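PDB 2RKV: trichothecene 3-O-acetyltransferase from Gibberella zeae, which transfers an acetyl group from acetyl-CoA to the C3 hydroxyl of trichothecene mycotoxins such as T-2 toxin and deoxynivalenol. Local coordinates for residues A232-L244 / L437-G451. Numbering follows the deposited sequence. Where two conformers were deposited one is given.
Sequences AFFTFSPKAMSEL and LKADKEWTKYAQYVG. Residues 445, 446, 447, 448, 449, 450, 451 of segment 437-451 come from a tag, linker or insertion.
Phe234 is the tight centre of this contact. The edge of Trp443 meets the Phe234 ring, with CZ2 of Trp443 over one face and planes at 83°. Trp443 NE1 comes 3.4 Å from Phe234 CE2. Tyr449 also turns its edge to Phe234, with Tyr449 CD1 3.7 Å from Phe234 CE2. With CG anti to the backbone N (chi1 171°), the Trp443 indole is carried to the Phe234 and Phe236 rings. Leu437 CG lies on one indole face and Ala447 CB on the opposite one, toward the rim. The edge of Phe236 meets the six-membered ring. Ala447 CB also touches Phe236 CZ at 3.5 Å. Tyr446 packs further along: Leu244 CD2 sits over the centre of its ring. Thr235 CG2 packs tightly on Val450 CG2, at 3.4 Å.

The looser parts are the exposed Gln448 and the watery end. One water joins Ser237 N to Tyr446 O; another joins Glu243 OE1 to Tyr446 OH.

Residues 445-451 are an insertion, not natural sequence. Within them, 448-449 forms a short antiparallel strand at the sheet edge, beside 229-236. Thr235 and Gln448 are a hydrogen-bonded pair: Thr235 N to Gln448 O and Gln448 N to Thr235 O, both 2.9 Å. Phe233 O accepts from both Val450 N and Gly451 N, the mark of a classic beta bulge.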
loop_
_atom_site.group_PDB
_atom_site.type_symbol
_atom_site.label_atom_id
_atom_site.label_comp_id
_atom_site.label_asym_id
_atom_site.label_seq_id
_atom_site.Cartn_x
_atom_site.Cartn_y
_atom_site.Cartn_z
ATOM N N ALA A 232 -10.653 4.885 9.506
ATOM C CA ALA A 232 -10.356 4.523 10.885
ATOM C C ALA A 232 -9.400 3.341 10.950
ATOM O O ALA A 232 -9.484 2.417 10.127
ATOM C CB ALA A 232 -11.636 4.190 11.654
ATOM N N PHE A 233 -8.513 3.350 11.936
ATOM C CA PHE A 233 -7.731 2.200 12.259
ATOM C C PHE A 233 -8.500 1.382 13.276
ATOM O O PHE A 233 -9.135 1.909 14.147
ATOM C CB PHE A 233 -6.436 2.568 12.968
ATOM C CG PHE A 233 -5.338 3.163 12.082
ATOM C CD1 PHE A 233 -4.410 4.000 12.627
ATOM C CD2 PHE A 233 -5.250 2.895 10.742
ATOM C CE1 PHE A 233 -3.431 4.555 11.881
ATOM C CE2 PHE A 233 -4.256 3.433 10.010
ATOM C CZ PHE A 233 -3.362 4.267 10.572
ATOM N N PHE A 234 -8.337 0.078 13.124
ATOM C CA PHE A 234 -8.781 -0.928 14.086
ATOM C C PHE A 234 -7.620 -1.848 14.416
ATOM O O PHE A 234 -6.952 -2.269 13.536
ATOM C CB PHE A 234 -9.907 -1.774 13.471
ATOM C CG PHE A 234 -11.157 -1.000 13.176
ATOM C CD1 PHE A 234 -11.363 -0.396 11.973
ATOM C CD2 PHE A 234 -12.154 -0.922 14.113
ATOM C CE1 PHE A 234 -12.495 0.282 11.739
ATOM C CE2 PHE A 234 -13.302 -0.237 13.866
ATOM C CZ PHE A 234 -13.468 0.387 12.719
ATOM N N THR A 235 -7.368 -2.168 15.643
ATOM C CA THR A 235 -6.298 -3.086 16.005
ATOM C C THR A 235 -6.850 -4.462 16.366
ATOM O O THR A 235 -7.937 -4.567 16.814
ATOM C CB THR A 235 -5.475 -2.523 17.178
ATOM O OG1 THR A 235 -6.320 -2.357 18.322
ATOM C CG2 THR A 235 -5.014 -1.105 16.874
ATOM N N PHE A 236 -6.030 -5.422 16.070
ATOM C CA PHE A 236 -6.294 -6.803 16.369
ATOM C C PHE A 236 -5.098 -7.348 17.129
ATOM O O PHE A 236 -4.025 -7.374 16.644
ATOM C CB PHE A 236 -6.529 -7.618 15.071
ATOM C CG PHE A 236 -7.733 -7.179 14.280
ATOM C CD1 PHE A 236 -7.685 -6.095 13.454
ATOM C CD2 PHE A 236 -8.900 -7.848 14.371
ATOM C CE1 PHE A 236 -8.762 -5.706 12.766
ATOM C CE2 PHE A 236 -9.981 -7.435 13.683
ATOM C CZ PHE A 236 -9.907 -6.365 12.886
ATOM N N SER A 237 -5.343 -7.770 18.357
ATOM C CA SER A 237 -4.279 -8.266 19.227
ATOM C C SER A 237 -3.685 -9.562 18.657
ATOM O O SER A 237 -4.327 -10.213 17.830
ATOM C CB SER A 237 -4.816 -8.499 20.646
ATOM O OG SER A 237 -5.700 -9.605 20.686
ATOM N N PRO A 238 -2.455 -9.931 19.077
ATOM C CA PRO A 238 -1.905 -11.222 18.640
ATOM C C PRO A 238 -2.865 -12.382 18.929
ATOM O O PRO A 238 -3.003 -13.287 18.096
ATOM C CB PRO A 238 -0.628 -11.357 19.474
ATOM C CG PRO A 238 -0.218 -9.934 19.751
ATOM C CD PRO A 238 -1.504 -9.190 19.938
ATOM N N LYS A 239 -3.537 -12.334 20.080
ATOM C CA LYS A 239 -4.490 -13.387 20.451
ATOM C C LYS A 239 -5.716 -13.373 19.526
ATOM O O LYS A 239 -6.160 -14.432 19.065
ATOM C CB LYS A 239 -4.900 -13.264 21.925
ATOM C CG LYS A 239 -5.616 -14.492 22.468
ATOM C CD LYS A 239 -5.841 -14.398 23.982
ATOM N N ALA A 240 -6.250 -12.183 19.249
ATOM C CA ALA A 240 -7.369 -12.037 18.305
ATOM C C ALA A 240 -6.997 -12.624 16.946
ATOM O O ALA A 240 -7.779 -13.348 16.335
ATOM C CB ALA A 240 -7.773 -10.572 18.156
ATOM N N MET A 241 -5.790 -12.307 16.481
ATOM C CA MET A 241 -5.319 -12.811 15.192
ATOM C C MET A 241 -5.263 -14.340 15.155
ATOM O O MET A 241 -5.754 -14.962 14.202
ATOM C CB MET A 241 -3.960 -12.197 14.841
ATOM C CG MET A 241 -4.031 -10.693 14.495
ATOM S SD MET A 241 -5.221 -10.231 13.204
ATOM C CE MET A 241 -4.532 -11.028 11.744
ATOM N N SER A 242 -4.683 -14.941 16.193
ATOM C CA SER A 242 -4.555 -16.402 16.250
ATOM C C SER A 242 -5.922 -17.087 16.375
ATOM O O SER A 242 -6.124 -18.164 15.822
ATOM C CB SER A 242 -3.621 -16.831 17.380
ATOM O OG SER A 242 -4.143 -16.470 18.640
ATOM N N GLU A 243 -6.849 -16.449 17.092
ATOM C CA GLU A 243 -8.216 -16.977 17.234
ATOM C C GLU A 243 -9.018 -16.912 15.931
ATOM O O GLU A 243 -9.804 -17.815 15.631
ATOM C CB GLU A 243 -8.950 -16.299 18.396
ATOM C CG GLU A 243 -8.383 -16.733 19.748
ATOM C CD GLU A 243 -9.027 -16.047 20.926
ATOM O OE1 GLU A 243 -10.108 -15.454 20.754
ATOM O OE2 GLU A 243 -8.452 -16.119 22.037
ATOM N N LEU A 244 -8.809 -15.850 15.148
ATOM C CA LEU A 244 -9.377 -15.768 13.796
ATOM C C LEU A 244 -8.817 -16.866 12.888
ATOM O O LEU A 244 -9.570 -17.533 12.168
ATOM C CB LEU A 244 -9.105 -14.393 13.167
ATOM C CG LEU A 244 -9.942 -13.233 13.717
ATOM C CD1 LEU A 244 -9.482 -11.906 13.105
ATOM C CD2 LEU A 244 -11.440 -13.466 13.463
ATOM N N LEU A 437 -20.571 -1.052 11.971
ATOM C CA LEU A 437 -19.425 -1.921 12.212
ATOM C C LEU A 437 -18.901 -1.736 13.628
ATOM O O LEU A 437 -18.669 -2.706 14.337
ATOM C CB LEU A 437 -18.312 -1.665 11.186
ATOM C CG LEU A 437 -17.201 -2.714 11.108
ATOM C CD1 LEU A 437 -17.735 -4.057 10.629
ATOM C CD2 LEU A 437 -16.091 -2.214 10.192
ATOM N N LYS A 438 -18.746 -0.478 14.038
ATOM C CA LYS A 438 -18.195 -0.145 15.343
ATOM C C LYS A 438 -19.071 -0.640 16.493
ATOM O O LYS A 438 -18.582 -0.856 17.599
ATOM C CB LYS A 438 -17.973 1.369 15.456
ATOM C CG LYS A 438 -16.801 1.880 14.619
ATOM C CD LYS A 438 -16.817 3.398 14.461
ATOM C CE LYS A 438 -16.679 4.105 15.800
ATOM N NZ LYS A 438 -16.715 5.584 15.639
ATOM N N ALA A 439 -20.363 -0.815 16.216
ATOM C CA ALA A 439 -21.332 -1.263 17.219
ATOM C C ALA A 439 -21.657 -2.754 17.098
ATOM O O ALA A 439 -22.380 -3.302 17.936
ATOM C CB ALA A 439 -22.606 -0.426 17.137
ATOM N N ASP A 440 -21.109 -3.406 16.071
ATOM C CA ASP A 440 -21.363 -4.830 15.812
ATOM C C ASP A 440 -20.549 -5.731 16.750
ATOM O O ASP A 440 -19.314 -5.711 16.717
ATOM C CB ASP A 440 -21.081 -5.144 14.337
ATOM C CG ASP A 440 -21.344 -6.602 13.969
ATOM O OD1 ASP A 440 -20.610 -7.487 14.450
ATOM O OD2 ASP A 440 -22.256 -6.859 13.161
ATOM N N LYS A 441 -21.246 -6.544 17.550
ATOM C CA LYS A 441 -20.596 -7.372 18.575
ATOM C C LYS A 441 -19.701 -8.487 18.019
ATOM O O LYS A 441 -18.727 -8.883 18.666
ATOM C CB LYS A 441 -21.624 -7.947 19.564
ATOM C CG LYS A 441 -22.499 -9.067 19.017
ATOM N N GLU A 442 -20.027 -8.998 16.834
ATOM C CA GLU A 442 -19.193 -10.031 16.213
ATOM C C GLU A 442 -17.862 -9.421 15.736
ATOM O O GLU A 442 -16.818 -10.078 15.770
ATOM C CB GLU A 442 -19.933 -10.738 15.075
ATOM C CG GLU A 442 -21.058 -11.677 15.572
ATOM C CD GLU A 442 -21.881 -12.284 14.444
ATOM O OE1 GLU A 442 -21.656 -13.468 14.113
ATOM O OE2 GLU A 442 -22.753 -11.584 13.887
ATOM N N TRP A 443 -17.921 -8.159 15.322
ATOM C CA TRP A 443 -16.737 -7.392 14.923
ATOM C C TRP A 443 -15.900 -6.975 16.132
ATOM O O TRP A 443 -14.703 -7.249 16.188
ATOM C CB TRP A 443 -17.168 -6.172 14.099
ATOM C CG TRP A 443 -16.075 -5.165 13.793
ATOM C CD1 TRP A 443 -15.855 -3.972 14.435
ATOM C CD2 TRP A 443 -15.073 -5.257 12.763
ATOM N NE1 TRP A 443 -14.784 -3.319 13.868
ATOM C CE2 TRP A 443 -14.285 -4.082 12.841
ATOM C CE3 TRP A 443 -14.767 -6.214 11.786
ATOM C CZ2 TRP A 443 -13.204 -3.840 11.976
ATOM C CZ3 TRP A 443 -13.685 -5.972 10.917
ATOM C CH2 TRP A 443 -12.922 -4.792 11.023
ATOM N N THR A 444 -16.532 -6.327 17.109
ATOM C CA THR A 444 -15.814 -5.810 18.281
ATOM C C THR A 444 -15.245 -6.899 19.193
ATOM O O THR A 444 -14.379 -6.624 20.025
ATOM C CB THR A 444 -16.663 -4.812 19.103
ATOM O OG1 THR A 444 -17.822 -5.478 19.624
ATOM C CG2 THR A 444 -17.095 -3.633 18.236
ATOM N N LYS A 445 -15.729 -8.132 19.035
ATOM C CA LYS A 445 -15.140 -9.276 19.726
ATOM C C LYS A 445 -13.636 -9.369 19.412
ATOM O O LYS A 445 -12.843 -9.763 20.264
ATOM C CB LYS A 445 -15.863 -10.565 19.314
ATOM C CG LYS A 445 -15.313 -11.852 19.920
ATOM C CD LYS A 445 -16.128 -13.042 19.421
ATOM C CE LYS A 445 -15.586 -14.366 19.919
ATOM N NZ LYS A 445 -16.310 -15.497 19.251
ATOM N N TYR A 446 -13.264 -8.970 18.195
ATOM C CA TYR A 446 -11.876 -9.068 17.725
ATOM C C TYR A 446 -11.232 -7.706 17.466
ATOM O O TYR A 446 -10.033 -7.537 17.680
ATOM C CB TYR A 446 -11.815 -9.889 16.433
ATOM C CG TYR A 446 -12.189 -11.347 16.600
ATOM C CD1 TYR A 446 -13.505 -11.774 16.407
ATOM C CD2 TYR A 446 -11.227 -12.297 16.939
ATOM C CE1 TYR A 446 -13.851 -13.111 16.550
ATOM C CE2 TYR A 446 -11.561 -13.643 17.087
ATOM C CZ TYR A 446 -12.874 -14.039 16.888
ATOM O OH TYR A 446 -13.220 -15.368 17.036
ATOM N N ALA A 447 -12.032 -6.758 16.986
ATOM C CA ALA A 447 -11.515 -5.481 16.490
ATOM C C ALA A 447 -11.658 -4.363 17.512
ATOM O O ALA A 447 -12.751 -4.111 18.029
ATOM C CB ALA A 447 -12.209 -5.109 15.202
ATOM N N GLN A 448 -10.541 -3.709 17.810
ATOM C CA GLN A 448 -10.541 -2.531 18.727
ATOM C C GLN A 448 -10.472 -1.284 17.902
ATOM O O GLN A 448 -9.502 -1.039 17.190
ATOM C CB GLN A 448 -9.384 -2.480 19.760
ATOM C CG GLN A 448 -9.210 -1.063 20.523
ATOM C CD GLN A 448 -10.280 -0.828 21.579
ATOM O OE1 GLN A 448 -10.546 -1.696 22.415
ATOM N NE2 GLN A 448 -10.903 0.342 21.540
ATOM N N TYR A 449 -11.518 -0.466 18.001
ATOM C CA TYR A 449 -11.546 0.811 17.296
ATOM C C TYR A 449 -10.472 1.751 17.828
ATOM O O TYR A 449 -10.353 1.952 19.040
ATOM C CB TYR A 449 -12.917 1.471 17.430
ATOM C CG TYR A 449 -12.977 2.867 16.854
ATOM C CD1 TYR A 449 -13.116 3.075 15.479
ATOM C CD2 TYR A 449 -12.898 3.984 17.689
ATOM C CE1 TYR A 449 -13.165 4.369 14.948
ATOM C CE2 TYR A 449 -12.948 5.271 17.178
ATOM C CZ TYR A 449 -13.083 5.458 15.813
ATOM O OH TYR A 449 -13.133 6.744 15.323
ATOM N N VAL A 450 -9.704 2.333 16.910
ATOM C CA VAL A 450 -8.700 3.334 17.262
ATOM C C VAL A 450 -9.053 4.690 16.661
ATOM O O VAL A 450 -9.048 5.693 17.368
ATOM C CB VAL A 450 -7.267 2.907 16.835
ATOM C CG1 VAL A 450 -6.262 3.994 17.174
ATOM C CG2 VAL A 450 -6.873 1.627 17.532
ATOM N N GLY A 451 -9.367 4.712 15.368
ATOM C CA GLY A 451 -9.694 5.958 14.665
ATOM C C GLY A 451 -8.547 6.509 13.828
ATOM O O GLY A 451 -7.676 5.749 13.372
ATOM O OXT GLY A 451 -8.466 7.730 13.591
HETATM O O HOH W 1 -7.962 -7.114 19.326
HETATM O O HOH W 2 -12.460 -16.255 19.684
#